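Local coordinates for Thiol:disulfide interchange protein DsbA (Neisseria meningitidis serogroup B, PDB 2ZNM), which probably acts as a disulfide oxidoreductase of the periplasm, a DsbA-like member of the thioredoxin family that exchanges thiols and disulfides in proteins, at residues L3-G6 with L10-D13; I24-F29 with E177-V182; Y32-C37 with D149-V154; P42-L47 with A55-E60; V78-L83 with P130-A135. All coordinates share one frame; numbering follows the deposited sequence.

Contacts 1 to 4 reach one mixed sheet; contact 5 lies in the helical part, about 32 Å from contact 1 centre to centre. Contact 1 comes first, at edge strand 9-11. Contact 2 joins strand 24-30 to the late helix 167-185, and contacts 3, 4 and 5 fall between its segments. Contacts 2 and 4 are neighbours, centres about 10 Å apart, through paired strands 24-30 and 55-61. Contact 3 places the CXXC loop beside the cis-proline loop; its centre and that of contact 5 are about 20 Å apart. The helices after strand 55-61 thus form a lobe beside the thioredoxin core, and where they meet Tyr-32 of contact 3 packs on Val-78 of contact 5.

Contact 1 (L3-G6 with L10-D13); sequences LTEG and LVLD
Glu-5 and Val-11 meet through one carboxylate oxygen and one methyl group, and the Glu-5 side chain leads there step by step. Its CB is still 5.7 Å from Val-11 CG2. The next atom, CG, comes to 4.4 Å of that methyl, and CD keeps the same separation as the chain runs on extended beyond CG. Only at the tip does it touch: Glu-5 OE2 lies 3.5 Å from Val-11 CG2, while the other oxygen, OE1, points away, 5.6 Å from the same carbon. This is a van der Waals contact between an acid and a methyl, with no hydrogen bond, and the two side chains meet at a slant. Val-11 offers CG2 because CG1 takes the place anti to the backbone N (chi1 -168°), leaving CG2 beside that nitrogen. The segment 3-6 is the loop that leads into strand 9-11, the edge strand of the thioredoxin-fold sheet, where Leu-10 is bonded through its backbone to Arg-161 of strand 160-162. Val-11 also lies on Tyr-160 of that strand. Gly-6, with a positive phi of 86°, is approached by the second touching pair, Leu-10 CD2 standing 4.2 Å from Gly-6 CA. Further back, Leu-3 reaches Thr-174 and Leu-178 of helix 167-185.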
# COMPACT_ATOMS: atom_id res chain seq x y z
N LEU A 3 -8.36 18.96 -13.76
CA LEU A 3 -7.01 18.79 -13.13
C LEU A 3 -6.18 20.05 -13.24
O LEU A 3 -6.12 20.68 -14.31
CB LEU A 3 -6.25 17.64 -13.80
CG LEU A 3 -6.78 16.21 -13.73
CD1 LEU A 3 -6.06 15.37 -14.76
CD2 LEU A 3 -6.64 15.61 -12.32
N THR A 4 -5.53 20.42 -12.14
CA THR A 4 -4.60 21.55 -12.13
C THR A 4 -3.36 21.24 -11.30
O THR A 4 -3.46 20.83 -10.14
CB THR A 4 -5.27 22.86 -11.62
OG1 THR A 4 -6.24 22.55 -10.62
CG2 THR A 4 -5.95 23.60 -12.76
N GLU A 5 -2.18 21.41 -11.92
CA GLU A 5 -0.89 21.28 -11.24
C GLU A 5 -0.85 22.19 -10.02
O GLU A 5 -1.21 23.36 -10.11
CB GLU A 5 0.25 21.66 -12.18
CG GLU A 5 0.85 20.51 -12.97
CD GLU A 5 1.76 20.99 -14.10
OE1 GLU A 5 1.50 22.07 -14.69
OE2 GLU A 5 2.75 20.28 -14.41
N GLY A 6 -0.42 21.63 -8.90
CA GLY A 6 -0.33 22.38 -7.65
C GLY A 6 -1.63 22.40 -6.86
O GLY A 6 -1.62 22.72 -5.67
N LEU A 10 0.59 16.56 -8.31
CA LEU A 10 1.99 17.00 -8.38
C LEU A 10 2.80 16.06 -9.27
O LEU A 10 2.52 14.86 -9.35
CB LEU A 10 2.61 17.06 -6.98
CG LEU A 10 2.14 18.16 -6.02
CD1 LEU A 10 2.71 17.93 -4.64
CD2 LEU A 10 2.50 19.55 -6.53
N VAL A 11 3.80 16.62 -9.94
CA VAL A 11 4.67 15.85 -10.82
C VAL A 11 5.87 15.35 -10.00
O VAL A 11 6.62 16.16 -9.45
CB VAL A 11 5.18 16.70 -12.01
CG1 VAL A 11 5.85 15.81 -13.06
CG2 VAL A 11 4.05 17.50 -12.65
N LEU A 12 6.03 14.04 -9.92
CA LEU A 12 7.20 13.47 -9.25
C LEU A 12 8.45 13.86 -10.02
O LEU A 12 8.45 13.88 -11.25
CB LEU A 12 7.10 11.95 -9.14
CG LEU A 12 6.09 11.29 -8.18
CD1 LEU A 12 6.41 9.81 -8.08
CD2 LEU A 12 6.08 11.91 -6.79
N ASP A 13 9.52 14.18 -9.29
CA ASP A 13 10.76 14.63 -9.91
C ASP A 13 11.50 13.45 -10.54
O ASP A 13 12.06 13.57 -11.63
CB ASP A 13 11.64 15.38 -8.90
CG ASP A 13 12.25 16.66 -9.49
OD1 ASP A 13 11.49 17.49 -10.05
OD2 ASP A 13 13.48 16.83 -9.39

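Contact 2 (I24-F29 with E177-V182); sequences IEVLEF and ELVAKV
The flat group that Ile-24 meets is the carbonyl of Val-179 in the helix, whose O lies 3.5 Å from Ile-24 CD1. No aromatic ring joins the contact: that of Phe-29, at the far end of the strand segment, has Leu-27 CD1 over one face, toward the rim, 4.3 Å above the plane. Everything else that touches is branched aliphatic. Ile-24 points at the helix and packs against both Val-179 and Val-182, about one turn apart. Its longer branch ends with CD1 at 3.7 Å from Val-179 CG1, while its CG2, set anti to the backbone N by a chi1 of -54°, rests 3.7 Å from Val-182 CG1. The Ile-24 and Val-182 chains run alongside each other, pointing opposite ways. Two residues on, Val-26 CG2 comes to 3.9 Å of Val-179 CG2, these side chains crossing at about a right angle, and Val-179 therefore uses one methyl for each strand residue. In the thioredoxin fold this is a helix laid against one face of the central sheet; the axes of the short segments approach to 9.3 Å and run roughly antiparallel, at 146°. Val-26 also touches Leu-57 and Val-154 on the neighbouring strands, and Val-182 also touches Tyr-160. With no hydrogen bond or charge across it, the contact depends on buried methyl groups and their shapes; the helix keeps its backbone bonds to itself, while Ile-24 and Val-26 bond to strand 55-61.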
# COMPACT_ATOMS: atom_id res chain seq x y z
N ILE A 24 -1.55 0.83 -16.46
CA ILE A 24 -1.39 2.07 -15.71
C ILE A 24 -1.49 1.75 -14.23
O ILE A 24 -2.54 1.31 -13.74
CB ILE A 24 -2.44 3.14 -16.13
CG1 ILE A 24 -2.40 3.38 -17.65
CG2 ILE A 24 -2.21 4.46 -15.40
CD1 ILE A 24 -3.65 4.01 -18.22
N GLU A 25 -0.38 1.95 -13.53
CA GLU A 25 -0.33 1.69 -12.09
C GLU A 25 -1.03 2.77 -11.30
O GLU A 25 -0.94 3.96 -11.61
CB GLU A 25 1.12 1.58 -11.63
CG GLU A 25 1.32 1.22 -10.15
CD GLU A 25 2.78 0.88 -9.87
OE1 GLU A 25 3.18 -0.28 -10.14
OE2 GLU A 25 3.53 1.78 -9.41
N VAL A 26 -1.76 2.33 -10.29
CA VAL A 26 -2.24 3.21 -9.23
C VAL A 26 -1.62 2.67 -7.94
O VAL A 26 -2.01 1.62 -7.43
CB VAL A 26 -3.78 3.27 -9.18
CG1 VAL A 26 -4.24 4.20 -8.06
CG2 VAL A 26 -4.31 3.75 -10.50
N LEU A 27 -0.61 3.38 -7.46
CA LEU A 27 0.14 2.94 -6.31
C LEU A 27 -0.29 3.71 -5.07
O LEU A 27 -0.32 4.95 -5.08
CB LEU A 27 1.64 3.09 -6.58
CG LEU A 27 2.70 3.18 -5.47
CD1 LEU A 27 2.83 1.89 -4.70
CD2 LEU A 27 4.04 3.57 -6.11
N GLU A 28 -0.64 2.96 -4.03
CA GLU A 28 -0.94 3.53 -2.71
C GLU A 28 0.12 3.19 -1.67
O GLU A 28 0.37 2.02 -1.40
CB GLU A 28 -2.31 3.06 -2.22
CG GLU A 28 -2.89 3.92 -1.11
CD GLU A 28 -3.85 3.17 -0.19
OE1 GLU A 28 -3.56 2.01 0.20
OE2 GLU A 28 -4.90 3.74 0.16
N PHE A 29 0.75 4.22 -1.10
CA PHE A 29 1.54 4.04 0.15
C PHE A 29 0.62 4.16 1.36
O PHE A 29 -0.15 5.12 1.47
CB PHE A 29 2.69 5.04 0.27
CG PHE A 29 3.75 4.87 -0.78
CD1 PHE A 29 3.66 5.54 -1.99
CD2 PHE A 29 4.84 4.03 -0.56
CE1 PHE A 29 4.64 5.38 -2.96
CE2 PHE A 29 5.81 3.86 -1.52
CZ PHE A 29 5.72 4.53 -2.72
N GLU A 177 -9.12 10.74 -13.56
CA GLU A 177 -8.65 11.71 -14.55
C GLU A 177 -7.15 11.58 -14.85
O GLU A 177 -6.72 11.77 -15.98
CB GLU A 177 -8.97 13.14 -14.09
CG GLU A 177 -10.41 13.60 -14.35
CD GLU A 177 -10.62 15.10 -14.12
OE1 GLU A 177 -10.11 15.64 -13.10
OE2 GLU A 177 -11.30 15.75 -14.95
N LEU A 178 -6.38 11.25 -13.82
CA LEU A 178 -4.93 11.03 -13.94
C LEU A 178 -4.59 9.78 -14.73
O LEU A 178 -3.60 9.75 -15.46
CB LEU A 178 -4.28 10.97 -12.56
CG LEU A 178 -3.37 12.10 -12.04
CD1 LEU A 178 -3.59 13.46 -12.69
CD2 LEU A 178 -3.46 12.21 -10.51
N VAL A 179 -5.39 8.73 -14.57
CA VAL A 179 -5.25 7.51 -15.36
C VAL A 179 -5.54 7.80 -16.83
O VAL A 179 -4.86 7.28 -17.72
CB VAL A 179 -6.15 6.37 -14.82
CG1 VAL A 179 -6.18 5.19 -15.77
CG2 VAL A 179 -5.68 5.92 -13.43
N ALA A 180 -6.54 8.65 -17.09
CA ALA A 180 -6.87 9.08 -18.45
C ALA A 180 -5.80 10.01 -19.04
O ALA A 180 -5.58 10.02 -20.25
CB ALA A 180 -8.23 9.75 -18.49
N LYS A 181 -5.15 10.78 -18.17
CA LYS A 181 -4.02 11.63 -18.55
C LYS A 181 -2.81 10.80 -18.98
O LYS A 181 -2.21 11.05 -20.03
CB LYS A 181 -3.64 12.57 -17.39
CG LYS A 181 -2.55 13.59 -17.71
CD LYS A 181 -2.31 14.52 -16.53
CE LYS A 181 -1.10 15.42 -16.75
NZ LYS A 181 -1.35 16.51 -17.74
N VAL A 182 -2.47 9.80 -18.16
CA VAL A 182 -1.35 8.90 -18.43
C VAL A 182 -1.57 8.10 -19.72
O VAL A 182 -0.67 8.01 -20.56
CB VAL A 182 -1.06 7.96 -17.19
CG1 VAL A 182 -0.20 6.77 -17.55
CG2 VAL A 182 -0.41 8.75 -16.05

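Contact 3 (Y32-C37 with D149-V154); sequences YFCVHC and DSTPTV
Cys-34, Phe-33 and Thr-151 meet at one oxygen, Thr-151 OG1. The first kind of interaction is sulfur against hydroxyl: Cys-34 SG lies 3.6 Å from Thr-151 OG1 and 3.8 Å from Thr-151 CB, close packing that is no hydrogen bond. The second is aromatic edge against hydroxyl. Phe-33 CE1 stands 3.6 Å from the same OG1, which sits at the rim of the ring and near its plane, the two side chains roughly perpendicular. A chi1 of 51° places the hydroxyl between the backbone N and the carbonyl carbon of Thr-151, turned to both partners. Cys-34 opens the Cys-Val-His-Cys sequence, the CXXC motif of the thioredoxin family, and Thr-151 precedes Pro-152 across a cis peptide bond, the family's cis-proline loop facing the active-site cysteine. The predicted redox disulfide is absent here: Cys-34 SG and Cys-37 SG are 13.9 Å apart. Around the contact, Trp-64 packs on both Phe-33 and Thr-151. Tyr-96 of helix 84-97 bonds through its hydroxyl to the backbone at Cys-34 and His-36, while strand 153-156 pairs with strand 24-30 just beyond the proline.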
# COMPACT_ATOMS: atom_id res chain seq x y z
N TYR A 32 -0.37 0.29 8.47
CA TYR A 32 -1.34 -0.45 9.30
C TYR A 32 -1.84 0.35 10.51
O TYR A 32 -2.72 -0.12 11.26
CB TYR A 32 -0.74 -1.78 9.76
CG TYR A 32 -0.68 -2.83 8.68
CD1 TYR A 32 -1.85 -3.37 8.13
CD2 TYR A 32 0.54 -3.32 8.23
CE1 TYR A 32 -1.80 -4.35 7.15
CE2 TYR A 32 0.61 -4.30 7.24
CZ TYR A 32 -0.57 -4.81 6.71
OH TYR A 32 -0.51 -5.78 5.74
N PHE A 33 -1.27 1.53 10.72
CA PHE A 33 -1.73 2.45 11.76
C PHE A 33 -2.78 3.43 11.22
O PHE A 33 -3.20 4.35 11.95
CB PHE A 33 -0.53 3.22 12.33
CG PHE A 33 0.38 3.74 11.26
CD1 PHE A 33 -0.02 4.79 10.45
CD2 PHE A 33 1.61 3.13 11.03
CE1 PHE A 33 0.81 5.24 9.43
CE2 PHE A 33 2.42 3.57 10.04
CZ PHE A 33 2.03 4.62 9.23
N CYS A 34 -3.17 3.27 9.95
CA CYS A 34 -4.26 4.05 9.35
C CYS A 34 -5.57 3.47 9.87
O CYS A 34 -5.82 2.28 9.70
CB CYS A 34 -4.23 3.99 7.81
SG CYS A 34 -2.75 4.72 6.98
N VAL A 35 -6.39 4.29 10.51
CA VAL A 35 -7.58 3.77 11.20
C VAL A 35 -8.82 3.79 10.32
O VAL A 35 -9.30 4.85 9.88
CB VAL A 35 -7.82 4.45 12.59
CG1 VAL A 35 -9.06 3.85 13.29
CG2 VAL A 35 -6.59 4.29 13.47
N HIS A 36 -9.32 2.59 10.05
CA HIS A 36 -10.48 2.37 9.20
C HIS A 36 -11.53 1.69 10.01
O HIS A 36 -11.24 0.77 10.78
CB HIS A 36 -10.11 1.48 8.01
CG HIS A 36 -8.99 2.03 7.18
ND1 HIS A 36 -7.78 1.39 7.04
CD2 HIS A 36 -8.91 3.16 6.43
CE1 HIS A 36 -6.99 2.10 6.27
NE2 HIS A 36 -7.65 3.18 5.87
N CYS A 37 -12.78 2.11 9.83
CA CYS A 37 -13.87 1.59 10.64
C CYS A 37 -14.15 0.08 10.47
O CYS A 37 -14.70 -0.55 11.39
CB CYS A 37 -15.13 2.45 10.47
SG CYS A 37 -16.19 2.04 9.07
N ASP A 149 5.82 11.05 3.03
CA ASP A 149 5.78 11.49 4.42
C ASP A 149 4.35 11.59 4.96
O ASP A 149 4.10 12.26 5.96
CB ASP A 149 6.52 12.83 4.57
CG ASP A 149 5.92 13.95 3.72
OD1 ASP A 149 5.08 13.66 2.83
OD2 ASP A 149 6.31 15.12 3.96
N SER A 150 3.44 10.89 4.29
CA SER A 150 2.01 11.06 4.50
C SER A 150 1.28 9.81 4.02
O SER A 150 1.62 9.25 2.98
CB SER A 150 1.56 12.32 3.74
OG SER A 150 0.16 12.53 3.83
N THR A 151 0.29 9.36 4.78
CA THR A 151 -0.51 8.20 4.40
C THR A 151 -2.00 8.56 4.47
O THR A 151 -2.43 9.22 5.41
CB THR A 151 -0.22 6.95 5.27
OG1 THR A 151 -0.29 7.30 6.65
CG2 THR A 151 1.17 6.38 4.98
N PRO A 152 -2.78 8.19 3.44
CA PRO A 152 -2.30 7.53 2.21
C PRO A 152 -1.68 8.52 1.22
O PRO A 152 -2.05 9.70 1.21
CB PRO A 152 -3.58 6.92 1.63
CG PRO A 152 -4.65 7.89 2.03
CD PRO A 152 -4.23 8.42 3.41
N THR A 153 -0.71 8.08 0.43
CA THR A 153 -0.32 8.86 -0.73
C THR A 153 -0.48 8.00 -1.98
O THR A 153 -0.06 6.84 -2.00
CB THR A 153 1.08 9.54 -0.63
OG1 THR A 153 2.09 8.56 -0.43
CG2 THR A 153 1.11 10.54 0.52
N VAL A 154 -1.13 8.58 -2.99
CA VAL A 154 -1.42 7.88 -4.23
C VAL A 154 -0.59 8.44 -5.39
O VAL A 154 -0.59 9.64 -5.65
CB VAL A 154 -2.95 7.90 -4.58
CG1 VAL A 154 -3.21 7.25 -5.94
CG2 VAL A 154 -3.76 7.20 -3.49

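Contact 4 (P42-L47 with A55-E60); sequences PLLLKL and AYLRTE
While Leu-57 and Thr-59 face Leu-44 and Leu-47 of the helix, Glu-60 OE1, gripped by two nitrogens of Arg-58, lies on the strand's other face. The near face is the helix-to-strand packing of a beta-alpha-beta unit, built from strand 24-30, helix 42-50 and strand 55-61 of the thioredoxin fold, with the short segment axes 161° apart in direction and 9.9 Å at closest. On the far face Arg-58 NE donates to Glu-60 OE1 at 2.8 Å, a fairly straight hydrogen bond (157°) within a salt bridge, which uses the oxygen's anti lone pair and stays near the guanidinium plane. A second, weak bond reaches the same oxygen from Arg-58 NH2. NH1 of the extended arginine pairs with Glu-25 and also bonds Pro-17 O, and the chain packs on Lys-138 and Leu-142 of helix 130-145. Leu-57 points at helix 42-50 and meets two residues there. Its CD2 touches the backbone O of Leu-44 at 3.6 Å, and its CD1 reaches the CB of Leu-47 at 4.1 Å, the Leu-47 side chain lying across that of Leu-57. Leu-47 also packs on Ile-175 of helix 167-185. Thr-59 offers its methyl rather than its hydroxyl: chi1 of 65° sends OG1 between the backbone N and the carbonyl carbon, leaving CG2 to face the helix. The apolar contact ends there, with Leu-44 CD2 lying 3.9 Å from Thr-59 CG2.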
# COMPACT_ATOMS: atom_id res chain seq x y z
N PRO A 42 -11.20 1.81 2.63
CA PRO A 42 -12.33 2.03 1.69
C PRO A 42 -11.91 2.60 0.33
O PRO A 42 -12.63 2.42 -0.66
CB PRO A 42 -13.24 3.02 2.44
CG PRO A 42 -12.36 3.66 3.49
CD PRO A 42 -11.29 2.66 3.84
N LEU A 43 -10.76 3.28 0.26
CA LEU A 43 -10.25 3.79 -1.03
C LEU A 43 -9.85 2.68 -2.00
O LEU A 43 -10.23 2.72 -3.18
CB LEU A 43 -9.10 4.79 -0.82
CG LEU A 43 -8.66 5.53 -2.09
CD1 LEU A 43 -9.70 6.56 -2.51
CD2 LEU A 43 -7.30 6.19 -1.90
N LEU A 44 -9.10 1.70 -1.52
CA LEU A 44 -8.71 0.52 -2.32
C LEU A 44 -9.89 -0.27 -2.86
O LEU A 44 -9.88 -0.71 -4.01
CB LEU A 44 -7.82 -0.42 -1.48
CG LEU A 44 -6.30 -0.36 -1.60
CD1 LEU A 44 -5.76 0.86 -2.37
CD2 LEU A 44 -5.64 -0.50 -0.24
N LEU A 45 -10.90 -0.46 -2.01
CA LEU A 45 -12.15 -1.12 -2.39
C LEU A 45 -12.92 -0.36 -3.50
O LEU A 45 -13.38 -0.96 -4.48
CB LEU A 45 -13.01 -1.34 -1.14
CG LEU A 45 -14.22 -2.29 -1.07
CD1 LEU A 45 -15.51 -1.54 -0.92
CD2 LEU A 45 -14.32 -3.29 -2.20
N LYS A 46 -13.04 0.96 -3.34
CA LYS A 46 -13.72 1.80 -4.32
C LYS A 46 -12.98 1.85 -5.66
O LYS A 46 -13.59 1.76 -6.71
CB LYS A 46 -13.85 3.20 -3.75
CG LYS A 46 -15.21 3.82 -3.90
CD LYS A 46 -15.47 4.36 -5.29
CE LYS A 46 -16.96 4.61 -5.47
NZ LYS A 46 -17.46 5.73 -4.63
N LEU A 47 -11.66 2.01 -5.59
CA LEU A 47 -10.82 2.08 -6.78
C LEU A 47 -10.85 0.77 -7.55
O LEU A 47 -10.87 0.78 -8.77
CB LEU A 47 -9.38 2.47 -6.40
CG LEU A 47 -9.13 3.95 -6.07
CD1 LEU A 47 -7.69 4.18 -5.61
CD2 LEU A 47 -9.51 4.88 -7.24
N ALA A 55 -6.12 -0.21 -15.82
CA ALA A 55 -5.49 0.32 -14.62
C ALA A 55 -5.42 -0.77 -13.57
O ALA A 55 -6.29 -1.63 -13.51
CB ALA A 55 -6.27 1.52 -14.10
N TYR A 56 -4.36 -0.76 -12.76
CA TYR A 56 -4.20 -1.72 -11.64
C TYR A 56 -3.73 -1.07 -10.34
O TYR A 56 -3.15 0.03 -10.34
CB TYR A 56 -3.28 -2.90 -12.02
CG TYR A 56 -1.81 -2.55 -12.10
CD1 TYR A 56 -0.97 -2.76 -11.00
CD2 TYR A 56 -1.27 -2.02 -13.27
CE1 TYR A 56 0.40 -2.43 -11.07
CE2 TYR A 56 0.09 -1.70 -13.35
CZ TYR A 56 0.91 -1.90 -12.25
OH TYR A 56 2.25 -1.57 -12.34
N LEU A 57 -3.98 -1.77 -9.23
CA LEU A 57 -3.69 -1.30 -7.88
C LEU A 57 -2.41 -1.93 -7.32
O LEU A 57 -2.23 -3.14 -7.40
CB LEU A 57 -4.87 -1.63 -6.96
CG LEU A 57 -5.82 -0.59 -6.33
CD1 LEU A 57 -5.64 0.85 -6.82
CD2 LEU A 57 -7.26 -1.05 -6.45
N ARG A 58 -1.54 -1.09 -6.76
CA ARG A 58 -0.35 -1.55 -6.05
C ARG A 58 -0.31 -0.87 -4.67
O ARG A 58 -0.63 0.31 -4.55
CB ARG A 58 0.92 -1.20 -6.87
CG ARG A 58 2.28 -1.48 -6.18
CD ARG A 58 3.41 -0.89 -7.01
NE ARG A 58 4.74 -1.06 -6.43
CZ ARG A 58 5.87 -0.58 -6.97
NH1 ARG A 58 5.82 0.13 -8.10
NH2 ARG A 58 7.04 -0.78 -6.39
N THR A 59 0.09 -1.61 -3.64
CA THR A 59 0.26 -1.02 -2.32
C THR A 59 1.66 -1.26 -1.76
O THR A 59 2.26 -2.31 -2.00
CB THR A 59 -0.79 -1.53 -1.30
OG1 THR A 59 -0.61 -2.94 -1.08
CG2 THR A 59 -2.20 -1.27 -1.81
N GLU A 60 2.18 -0.27 -1.02
CA GLU A 60 3.45 -0.40 -0.30
C GLU A 60 3.29 0.14 1.12
O GLU A 60 2.73 1.23 1.33
CB GLU A 60 4.56 0.34 -1.02
CG GLU A 60 4.74 -0.03 -2.50
CD GLU A 60 5.41 -1.39 -2.73
OE1 GLU A 60 5.31 -1.92 -3.85
OE2 GLU A 60 6.04 -1.93 -1.82

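Contact 5 (V78-L83 with P130-A135); sequences VNLSGL and PEAAAA
Leu-80 carries this contact on one methyl, CD1, which rests against the start of the opposing helix. It lies 3.6 Å from Glu-131 CB, 3.6 Å from the backbone N of Ala-132 and 4.0 Å from Ala-132 CB. The contact joins the last turn of helix 69-81, in the helical insertion of DsbA proteins, to the first turn of helix 130-145, which runs on to the sheet of the thioredoxin fold. In Leu-80 CG sits anti to the carbonyl carbon, and chi2 of -179° carries CD1 outward to the other helix, where the side chain meets that of Glu-131 nearly square on. Glu-131 contributes only its CB; its chain bends at chi2 and carries the carboxylate off to Ser-129, with which OE1 is hydrogen-bonded. One step further out, Ala-132 and Ala-135 pack on Ala-76, earlier in the first helix. Behind Leu-80 the helix ends in a Schellman motif at Gly-82, whose phi is positive. Two backbone bonds lock that turn, Gly-82 N to Asn-79 O at 3.2 Å and Leu-83 N to Val-78 O at 3.0 Å.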
# COMPACT_ATOMS: atom_id res chain seq x y z
N VAL A 78 1.82 -10.75 3.78
CA VAL A 78 0.41 -10.81 3.43
C VAL A 78 0.19 -10.82 1.91
O VAL A 78 -0.48 -11.72 1.37
CB VAL A 78 -0.37 -9.64 4.07
CG1 VAL A 78 -1.80 -9.61 3.59
CG2 VAL A 78 -0.33 -9.73 5.62
N ASN A 79 0.77 -9.83 1.23
CA ASN A 79 0.71 -9.75 -0.22
C ASN A 79 1.25 -11.01 -0.88
O ASN A 79 0.60 -11.59 -1.75
CB ASN A 79 1.46 -8.50 -0.74
CG ASN A 79 1.38 -8.36 -2.26
OD1 ASN A 79 0.41 -8.79 -2.88
ND2 ASN A 79 2.42 -7.78 -2.86
N LEU A 80 2.44 -11.44 -0.45
CA LEU A 80 3.11 -12.58 -1.10
C LEU A 80 2.47 -13.93 -0.78
O LEU A 80 2.57 -14.86 -1.58
CB LEU A 80 4.60 -12.60 -0.78
CG LEU A 80 5.43 -11.43 -1.32
CD1 LEU A 80 6.86 -11.64 -0.93
CD2 LEU A 80 5.29 -11.26 -2.85
N SER A 81 1.83 -14.04 0.38
CA SER A 81 1.13 -15.28 0.74
C SER A 81 -0.21 -15.41 -0.00
O SER A 81 -0.80 -16.48 -0.04
CB SER A 81 0.93 -15.36 2.26
OG SER A 81 0.24 -14.21 2.75
N GLY A 82 -0.66 -14.31 -0.61
CA GLY A 82 -1.97 -14.24 -1.23
C GLY A 82 -3.10 -14.19 -0.21
O GLY A 82 -4.20 -14.65 -0.47
N LEU A 83 -2.84 -13.61 0.97
CA LEU A 83 -3.81 -13.62 2.06
C LEU A 83 -4.37 -12.23 2.42
O LEU A 83 -4.81 -12.01 3.54
CB LEU A 83 -3.22 -14.29 3.31
CG LEU A 83 -3.02 -15.81 3.31
CD1 LEU A 83 -2.24 -16.23 4.56
CD2 LEU A 83 -4.34 -16.59 3.24
N PRO A 130 12.97 -14.93 1.42
CA PRO A 130 13.81 -13.80 1.01
C PRO A 130 13.05 -12.71 0.26
O PRO A 130 13.39 -11.54 0.38
CB PRO A 130 14.89 -14.45 0.11
CG PRO A 130 14.33 -15.76 -0.30
CD PRO A 130 13.43 -16.20 0.83
N GLU A 131 12.04 -13.12 -0.51
CA GLU A 131 11.17 -12.20 -1.24
C GLU A 131 10.56 -11.13 -0.33
O GLU A 131 10.59 -9.94 -0.65
CB GLU A 131 10.08 -12.98 -1.99
CG GLU A 131 10.59 -13.83 -3.19
CD GLU A 131 11.23 -15.17 -2.80
OE1 GLU A 131 11.11 -15.61 -1.63
OE2 GLU A 131 11.86 -15.80 -3.69
N ALA A 132 10.03 -11.54 0.82
CA ALA A 132 9.34 -10.62 1.73
C ALA A 132 10.29 -9.68 2.48
O ALA A 132 9.96 -8.51 2.71
CB ALA A 132 8.49 -11.39 2.72
N ALA A 133 11.46 -10.18 2.87
CA ALA A 133 12.48 -9.34 3.49
C ALA A 133 12.96 -8.28 2.50
O ALA A 133 13.08 -7.11 2.86
CB ALA A 133 13.63 -10.19 4.02
N ALA A 134 13.19 -8.69 1.25
CA ALA A 134 13.58 -7.77 0.18
C ALA A 134 12.52 -6.70 -0.07
O ALA A 134 12.85 -5.51 -0.17
CB ALA A 134 13.86 -8.54 -1.11
N ALA A 135 11.26 -7.13 -0.18
CA ALA A 135 10.15 -6.23 -0.45
C ALA A 135 10.00 -5.19 0.66
O ALA A 135 9.69 -4.02 0.37
CB ALA A 135 8.87 -7.02 -0.61